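Local coordinates for voltage-sensor containing phosphatase (Ciona intestinalis, PDB 3V0H), which probably dephosphorylates phosphoinositides in response to membrane voltage, through a PTEN-like cytoplasmic region made of a phosphatase domain and a C2 domain, at residues Y70-E75 against G131-L136; K271-S276 against G284-P289. The protein carries 1 engineered substitution. One frame throughout, in Å; residues are numbered along the deposited sequence.

Contact 1: residues Y70-E75 against G131-L136; sequences YNLCSE and GRTGTL. With I3P (D-myo-inositol-1,4,5-triphosphate), chain C.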
loop_
_atom_site.group_PDB
_atom_site.type_symbol
_atom_site.label_atom_id
_atom_site.label_comp_id
_atom_site.label_asym_id
_atom_site.label_seq_id
_atom_site.Cartn_x
_atom_site.Cartn_y
_atom_site.Cartn_z
ATOM N N TYR A 70 11.820 11.575 4.511
ATOM C CA TYR A 70 11.621 10.292 3.835
ATOM C C TYR A 70 10.832 10.494 2.557
ATOM O O TYR A 70 9.690 10.943 2.604
ATOM C CB TYR A 70 10.913 9.289 4.763
ATOM C CG TYR A 70 11.784 8.947 5.941
ATOM C CD1 TYR A 70 11.780 9.742 7.082
ATOM C CD2 TYR A 70 12.668 7.867 5.884
ATOM C CE1 TYR A 70 12.618 9.459 8.156
ATOM C CE2 TYR A 70 13.505 7.571 6.954
ATOM C CZ TYR A 70 13.471 8.373 8.086
ATOM O OH TYR A 70 14.285 8.092 9.157
ATOM N N ASN A 71 11.473 10.204 1.428
ATOM C CA ASN A 71 10.824 10.229 0.118
ATOM C C ASN A 71 10.351 8.835 -0.276
ATOM O O ASN A 71 11.157 7.932 -0.519
ATOM C CB ASN A 71 11.765 10.809 -0.945
ATOM C CG ASN A 71 11.162 10.782 -2.345
ATOM O OD1 ASN A 71 9.961 10.561 -2.517
ATOM N ND2 ASN A 71 12.010 10.984 -3.354
ATOM N N LEU A 72 9.033 8.677 -0.358
ATOM C CA LEU A 72 8.431 7.370 -0.615
ATOM C C LEU A 72 8.082 7.102 -2.081
ATOM O O LEU A 72 7.565 6.028 -2.421
ATOM C CB LEU A 72 7.197 7.181 0.277
ATOM C CG LEU A 72 7.420 6.730 1.728
ATOM C CD1 LEU A 72 8.506 7.530 2.445
ATOM C CD2 LEU A 72 6.107 6.830 2.499
ATOM N N CYS A 73 8.359 8.062 -2.956
ATOM C CA CYS A 73 8.014 7.905 -4.365
ATOM C C CYS A 73 9.072 7.126 -5.107
ATOM O O CYS A 73 10.219 7.564 -5.185
ATOM C CB CYS A 73 7.853 9.270 -5.030
ATOM S SG CYS A 73 6.626 10.291 -4.263
ATOM N N SER A 74 8.697 5.978 -5.662
ATOM C CA SER A 74 9.602 5.261 -6.564
ATOM C C SER A 74 9.800 6.052 -7.854
ATOM O O SER A 74 10.857 5.967 -8.480
ATOM C CB SER A 74 9.074 3.864 -6.891
ATOM O OG SER A 74 7.892 3.943 -7.679
ATOM N N GLU A 75 8.788 6.848 -8.207
ATOM C CA GLU A 75 8.699 7.524 -9.500
ATOM C C GLU A 75 9.604 8.748 -9.677
ATOM O O GLU A 75 10.004 9.058 -10.795
ATOM C CB GLU A 75 7.242 7.928 -9.770
ATOM C CG GLU A 75 6.276 6.751 -9.834
ATOM C CD GLU A 75 5.670 6.365 -8.482
ATOM O OE1 GLU A 75 4.874 5.393 -8.469
ATOM O OE2 GLU A 75 5.967 7.026 -7.449
ATOM N N GLY A 131 -1.760 7.863 0.735
ATOM C CA GLY A 131 -1.645 6.404 0.773
ATOM C C GLY A 131 -0.305 5.875 1.276
ATOM O O GLY A 131 -0.231 5.222 2.324
ATOM N N ARG A 132 0.755 6.158 0.530
ATOM C CA ARG A 132 2.081 5.655 0.885
ATOM C C ARG A 132 2.572 6.276 2.186
ATOM O O ARG A 132 3.075 5.569 3.065
ATOM C CB ARG A 132 3.069 5.872 -0.255
ATOM C CG ARG A 132 2.782 4.972 -1.462
ATOM C CD ARG A 132 3.600 5.370 -2.676
ATOM N NE ARG A 132 3.115 6.612 -3.282
ATOM C CZ ARG A 132 3.651 7.187 -4.358
ATOM N NH1 ARG A 132 4.706 6.640 -4.957
ATOM N NH2 ARG A 132 3.124 8.313 -4.847
ATOM N N THR A 133 2.403 7.591 2.308
ATOM C CA THR A 133 2.780 8.307 3.530
ATOM C C THR A 133 2.072 7.733 4.759
ATOM O O THR A 133 2.715 7.447 5.775
ATOM C CB THR A 133 2.533 9.829 3.389
ATOM O OG1 THR A 133 3.509 10.373 2.502
ATOM C CG2 THR A 133 2.673 10.547 4.725
ATOM N N GLY A 134 0.758 7.539 4.665
ATOM C CA GLY A 134 0.008 6.948 5.779
ATOM C C GLY A 134 0.446 5.538 6.150
ATOM O O GLY A 134 0.453 5.162 7.333
ATOM N N THR A 135 0.810 4.750 5.147
ATOM C CA THR A 135 1.293 3.394 5.395
ATOM C C THR A 135 2.508 3.440 6.332
ATOM O O THR A 135 2.540 2.740 7.345
ATOM C CB THR A 135 1.653 2.651 4.085
ATOM O OG1 THR A 135 0.510 2.631 3.217
ATOM C CG2 THR A 135 2.082 1.217 4.372
ATOM N N LEU A 136 3.478 4.293 6.017
ATOM C CA LEU A 136 4.690 4.382 6.847
ATOM C C LEU A 136 4.498 5.166 8.147
ATOM O O LEU A 136 5.066 4.786 9.178
ATOM C CB LEU A 136 5.876 4.917 6.042
ATOM C CG LEU A 136 6.651 3.812 5.301
ATOM C CD1 LEU A 136 5.782 3.029 4.283
ATOM C CD2 LEU A 136 7.932 4.324 4.648
HETATM C C1 I3P C . -1.594 9.040 -3.311
HETATM C C2 I3P C . -1.497 10.062 -4.448
HETATM C C3 I3P C . -2.411 9.655 -5.606
HETATM C C4 I3P C . -3.856 9.477 -5.128
HETATM C C5 I3P C . -3.929 8.418 -4.030
HETATM C C6 I3P C . -3.033 8.808 -2.853
HETATM O O1 I3P C . -0.856 9.483 -2.184
HETATM O O2 I3P C . -1.832 11.370 -3.973
HETATM O O3 I3P C . -2.344 10.619 -6.671
HETATM O O4 I3P C . -4.664 9.046 -6.210
HETATM O O5 I3P C . -5.286 8.222 -3.620
HETATM O O6 I3P C . -3.008 7.774 -1.874
HETATM P P1 I3P C . 0.630 8.927 -1.911
HETATM O O11 I3P C . 0.891 9.355 -0.482
HETATM O O12 I3P C . 0.556 7.432 -2.074
HETATM O O13 I3P C . 1.457 9.653 -2.935
HETATM P P4 I3P C . -5.625 10.092 -6.998
HETATM O O41 I3P C . -6.047 9.217 -8.151
HETATM O O42 I3P C . -4.721 11.256 -7.332
HETATM O O43 I3P C . -6.694 10.442 -6.001
HETATM P P5 I3P C . -5.776 6.782 -3.094
HETATM O O51 I3P C . -7.256 6.770 -3.354
HETATM O O52 I3P C . -4.981 5.765 -3.868
HETATM O O53 I3P C . -5.400 6.765 -1.630
HETATM O O HOH W 1 4.368 9.306 -7.368
#

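Contact 2: residues K271-S276 against G284-P289; sequences KVRFMS and GYDNCP. With I3P (D-myo-inositol-1,4,5-triphosphate), chain C.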
loop_
_atom_site.group_PDB
_atom_site.type_symbol
_atom_site.label_atom_id
_atom_site.label_comp_id
_atom_site.label_asym_id
_atom_site.label_seq_id
_atom_site.Cartn_x
_atom_site.Cartn_y
_atom_site.Cartn_z
ATOM N N LYS A 271 2.658 -9.647 -5.580
ATOM C CA LYS A 271 1.564 -8.879 -6.143
ATOM C C LYS A 271 0.846 -9.741 -7.164
ATOM O O LYS A 271 1.481 -10.307 -8.067
ATOM C CB LYS A 271 2.113 -7.611 -6.804
ATOM C CG LYS A 271 1.062 -6.663 -7.330
ATOM C CD LYS A 271 1.770 -5.543 -8.030
ATOM C CE LYS A 271 0.820 -4.499 -8.523
ATOM N NZ LYS A 271 1.601 -3.391 -9.132
ATOM N N VAL A 272 -0.477 -9.823 -7.031
ATOM C CA VAL A 272 -1.311 -10.595 -7.945
ATOM C C VAL A 272 -2.265 -9.646 -8.661
ATOM O O VAL A 272 -3.056 -8.971 -8.015
ATOM C CB VAL A 272 -2.102 -11.682 -7.193
ATOM C CG1 VAL A 272 -2.867 -12.566 -8.165
ATOM C CG2 VAL A 272 -1.142 -12.531 -6.338
ATOM N N ARG A 273 -2.169 -9.599 -9.989
ATOM C CA ARG A 273 -2.979 -8.691 -10.812
ATOM C C ARG A 273 -3.949 -9.487 -11.670
ATOM O O ARG A 273 -3.566 -10.482 -12.288
ATOM C CB ARG A 273 -2.085 -7.843 -11.727
ATOM C CG ARG A 273 -1.000 -7.031 -11.003
ATOM C CD ARG A 273 -0.092 -6.249 -11.980
ATOM N NE ARG A 273 -0.820 -5.244 -12.760
ATOM C CZ ARG A 273 -1.074 -5.320 -14.066
ATOM N NH1 ARG A 273 -0.651 -6.354 -14.780
ATOM N NH2 ARG A 273 -1.761 -4.351 -14.660
ATOM N N PHE A 274 -5.202 -9.047 -11.705
ATOM C CA PHE A 274 -6.199 -9.662 -12.570
ATOM C C PHE A 274 -6.547 -8.700 -13.682
ATOM O O PHE A 274 -6.920 -7.559 -13.423
ATOM C CB PHE A 274 -7.443 -10.051 -11.778
ATOM C CG PHE A 274 -7.201 -11.172 -10.807
ATOM C CD1 PHE A 274 -6.651 -10.919 -9.554
ATOM C CD2 PHE A 274 -7.484 -12.486 -11.167
ATOM C CE1 PHE A 274 -6.411 -11.962 -8.661
ATOM C CE2 PHE A 274 -7.252 -13.536 -10.278
ATOM C CZ PHE A 274 -6.708 -13.272 -9.024
ATOM N N MET A 275 -6.408 -9.177 -14.915
ATOM C CA MET A 275 -6.637 -8.374 -16.110
ATOM C C MET A 275 -7.821 -8.966 -16.849
ATOM O O MET A 275 -8.157 -10.136 -16.661
ATOM C CB MET A 275 -5.398 -8.393 -17.003
ATOM C CG MET A 275 -4.190 -7.671 -16.412
ATOM S SD MET A 275 -2.675 -8.032 -17.314
ATOM C CE MET A 275 -2.212 -9.596 -16.570
ATOM N N SER A 276 -8.457 -8.154 -17.686
ATOM C CA SER A 276 -9.635 -8.590 -18.408
ATOM C C SER A 276 -9.661 -8.039 -19.832
ATOM O O SER A 276 -9.203 -6.920 -20.084
ATOM C CB SER A 276 -10.889 -8.159 -17.653
ATOM O OG SER A 276 -12.053 -8.480 -18.384
ATOM N N GLY A 284 -9.330 0.179 -12.300
ATOM C CA GLY A 284 -9.016 1.130 -11.244
ATOM C C GLY A 284 -7.532 1.429 -11.284
ATOM O O GLY A 284 -6.975 1.732 -12.345
ATOM N N TYR A 285 -6.894 1.329 -10.122
ATOM C CA TYR A 285 -5.461 1.501 -10.014
ATOM C C TYR A 285 -4.717 0.318 -10.622
ATOM O O TYR A 285 -5.287 -0.762 -10.828
ATOM C CB TYR A 285 -5.046 1.677 -8.546
ATOM C CG TYR A 285 -5.711 2.851 -7.845
ATOM C CD1 TYR A 285 -5.831 4.095 -8.478
ATOM C CD2 TYR A 285 -6.191 2.726 -6.539
ATOM C CE1 TYR A 285 -6.432 5.178 -7.839
ATOM C CE2 TYR A 285 -6.793 3.809 -5.891
ATOM C CZ TYR A 285 -6.906 5.028 -6.547
ATOM O OH TYR A 285 -7.491 6.102 -5.919
ATOM N N ASP A 286 -3.437 0.551 -10.905
ATOM C CA ASP A 286 -2.528 -0.451 -11.458
ATOM C C ASP A 286 -2.925 -0.975 -12.837
ATOM O O ASP A 286 -2.562 -2.093 -13.205
ATOM C CB ASP A 286 -2.321 -1.610 -10.482
ATOM C CG ASP A 286 -0.895 -2.078 -10.462
ATOM O OD1 ASP A 286 -0.052 -1.351 -9.889
ATOM O OD2 ASP A 286 -0.612 -3.156 -11.025
ATOM N N ASN A 287 -3.659 -0.158 -13.589
ATOM C CA ASN A 287 -4.080 -0.493 -14.954
ATOM C C ASN A 287 -4.753 -1.875 -15.090
ATOM O O ASN A 287 -4.525 -2.609 -16.056
ATOM C CB ASN A 287 -2.889 -0.347 -15.908
ATOM C CG ASN A 287 -3.298 -0.333 -17.354
ATOM O OD1 ASN A 287 -4.279 0.308 -17.732
ATOM N ND2 ASN A 287 -2.553 -1.054 -18.180
ATOM N N CYS A 288 -5.587 -2.220 -14.114
ATOM C CA CYS A 288 -6.322 -3.488 -14.140
ATOM C C CYS A 288 -7.594 -3.417 -13.298
ATOM O O CYS A 288 -7.728 -2.522 -12.459
ATOM C CB CYS A 288 -5.424 -4.657 -13.712
ATOM S SG CYS A 288 -4.887 -4.684 -11.976
ATOM N N PRO A 289 -8.549 -4.342 -13.541
ATOM C CA PRO A 289 -9.775 -4.424 -12.742
ATOM C C PRO A 289 -9.544 -4.581 -11.241
ATOM O O PRO A 289 -10.100 -3.814 -10.460
ATOM C CB PRO A 289 -10.469 -5.656 -13.313
ATOM C CG PRO A 289 -10.080 -5.641 -14.742
ATOM C CD PRO A 289 -8.628 -5.225 -14.723
HETATM C C1 I3P C . -1.594 9.040 -3.311
HETATM C C2 I3P C . -1.497 10.062 -4.448
HETATM C C3 I3P C . -2.411 9.655 -5.606
HETATM C C4 I3P C . -3.856 9.477 -5.128
HETATM C C5 I3P C . -3.929 8.418 -4.030
HETATM C C6 I3P C . -3.033 8.808 -2.853
HETATM O O1 I3P C . -0.856 9.483 -2.184
HETATM O O2 I3P C . -1.832 11.370 -3.973
HETATM O O3 I3P C . -2.344 10.619 -6.671
HETATM O O4 I3P C . -4.664 9.046 -6.210
HETATM O O5 I3P C . -5.286 8.222 -3.620
HETATM O O6 I3P C . -3.008 7.774 -1.874
HETATM P P1 I3P C . 0.630 8.927 -1.911
HETATM O O11 I3P C . 0.891 9.355 -0.482
HETATM O O12 I3P C . 0.556 7.432 -2.074
HETATM O O13 I3P C . 1.457 9.653 -2.935
HETATM P P4 I3P C . -5.625 10.092 -6.998
HETATM O O41 I3P C . -6.047 9.217 -8.151
HETATM O O42 I3P C . -4.721 11.256 -7.332
HETATM O O43 I3P C . -6.694 10.442 -6.001
HETATM P P5 I3P C . -5.776 6.782 -3.094
HETATM O O51 I3P C . -7.256 6.770 -3.354
HETATM O O52 I3P C . -4.981 5.765 -3.868
HETATM O O53 I3P C . -5.400 6.765 -1.630
#

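Contact 1: residues Y70-E75 against G131-L136
R132 and E75 are joined by a salt bridge in which NH1 of R132 donates to OE2 of E75 at 2.8 Å. The bond takes the syn lone pair and lies close to the guanidinium plane, but the carboxylate is turned 76° from that plane, so one oxygen carries the contact. A water links the same two groups, donating to E75 OE2 and accepting from R132 NH2. The adjoining NE/NH2 edge grips the 1-phosphate of I3P: NE donates to O12 and NH2 to O13, each at 2.9 Å. A bend at chi3 (-73°) swings the arginine's end into place, and its backbone N gives O12 a second, nearly straight bond. One residue earlier, G131 N donates to the inositol oxygen O6. This is the phosphate-binding loop (P-loop) of the cysteine-dependent phosphatases, here running from strand 121-125 into helix 131-143; S126, probably the engineered residue, stands where the family has its catalytic cysteine and also bonds to I3P. On the strand side of the helix, L72 sends CD2 against R132 O (3.3 Å), while the same methyl meets CD2 of L136 tip to tip at 3.8 Å. Further out, E75 OE1 accepts from the backbone of D94, and R132 NH1 has a second acceptor in I92 O. T133 OG1 is paired with S126 OG. Where strand 67-73 ends, N71 OD1 takes the N-H of C73 at 3.0 Å in an Asx turn. In the first helical turn, G131 O receives T135 N and T135 OG1 from opposite faces of its carbonyl plane.

Contact 2: residues K271-S276 against G284-P289
K271 and R273, on strand 269-276 of the PTEN-type C2 beta-sandwich, converge on D286 in the loop that returns to the adjacent antiparallel strand 290-295. Ahead of D286, Y285 points the other way: its OH donates to I3P O51 at 2.7 Å, its ring stacks on H95, and K316 is a further partner of the hydroxyl. D286 holds two basic groups. The fully extended K271, with CG anti to the backbone N (chi1 -175°), brings its NZ to the syn side of D286 OD1 at 2.7 Å, somewhat out of the carboxylate plane. A weak bond runs from the same NZ to OD2. R273 comes in at about a right angle to the D286 side chain and grips side-on, NE meeting OD2 nearly along its C-O axis while NH2 donates to the backbone O of D286 at 2.8 Å. The latter bond is almost straight (176°) and lies in the guanidinium plane. Q226 holds NH1 of the same arginine, and N96 ND2 donates to D286 OD1, so the carboxylate is shared between the C2 strand and the phosphatase side. N287 bonds through OD1 to R283. C288 sets CB 3.3 Å from F274 O and also faces M275 CG, while its own carbonyl O accepts from G284 N, across the loop. P289 then packs by the last residues of the strand, its CG against S276 CB and its CD 3.2 Å from F274 O.

How the contacts relate
From the N terminus, strand 67-73 passes into contact 1, which closes when the chain, after strand 87-92, helix 100-115 and strand 121-125, reaches helix 131-143. The chain then leaves the phosphatase sheet for the C2 region, where contact 2 closes a much shorter loop between strand 269-276 and strand 290-295. The two are in series and neither encloses nor crosses the other. The centres of contact 1 and contact 2 lie about 21 Å apart, and the nearest atoms of the two contacts about 8 Å, without touching. One I3P spans the distance, its 1-phosphate bound at contact 1 and its 5-phosphate reached from contact 2. H95, next to the ligand, and N96, next to D286, bring the phosphatase region up to the C2 loop.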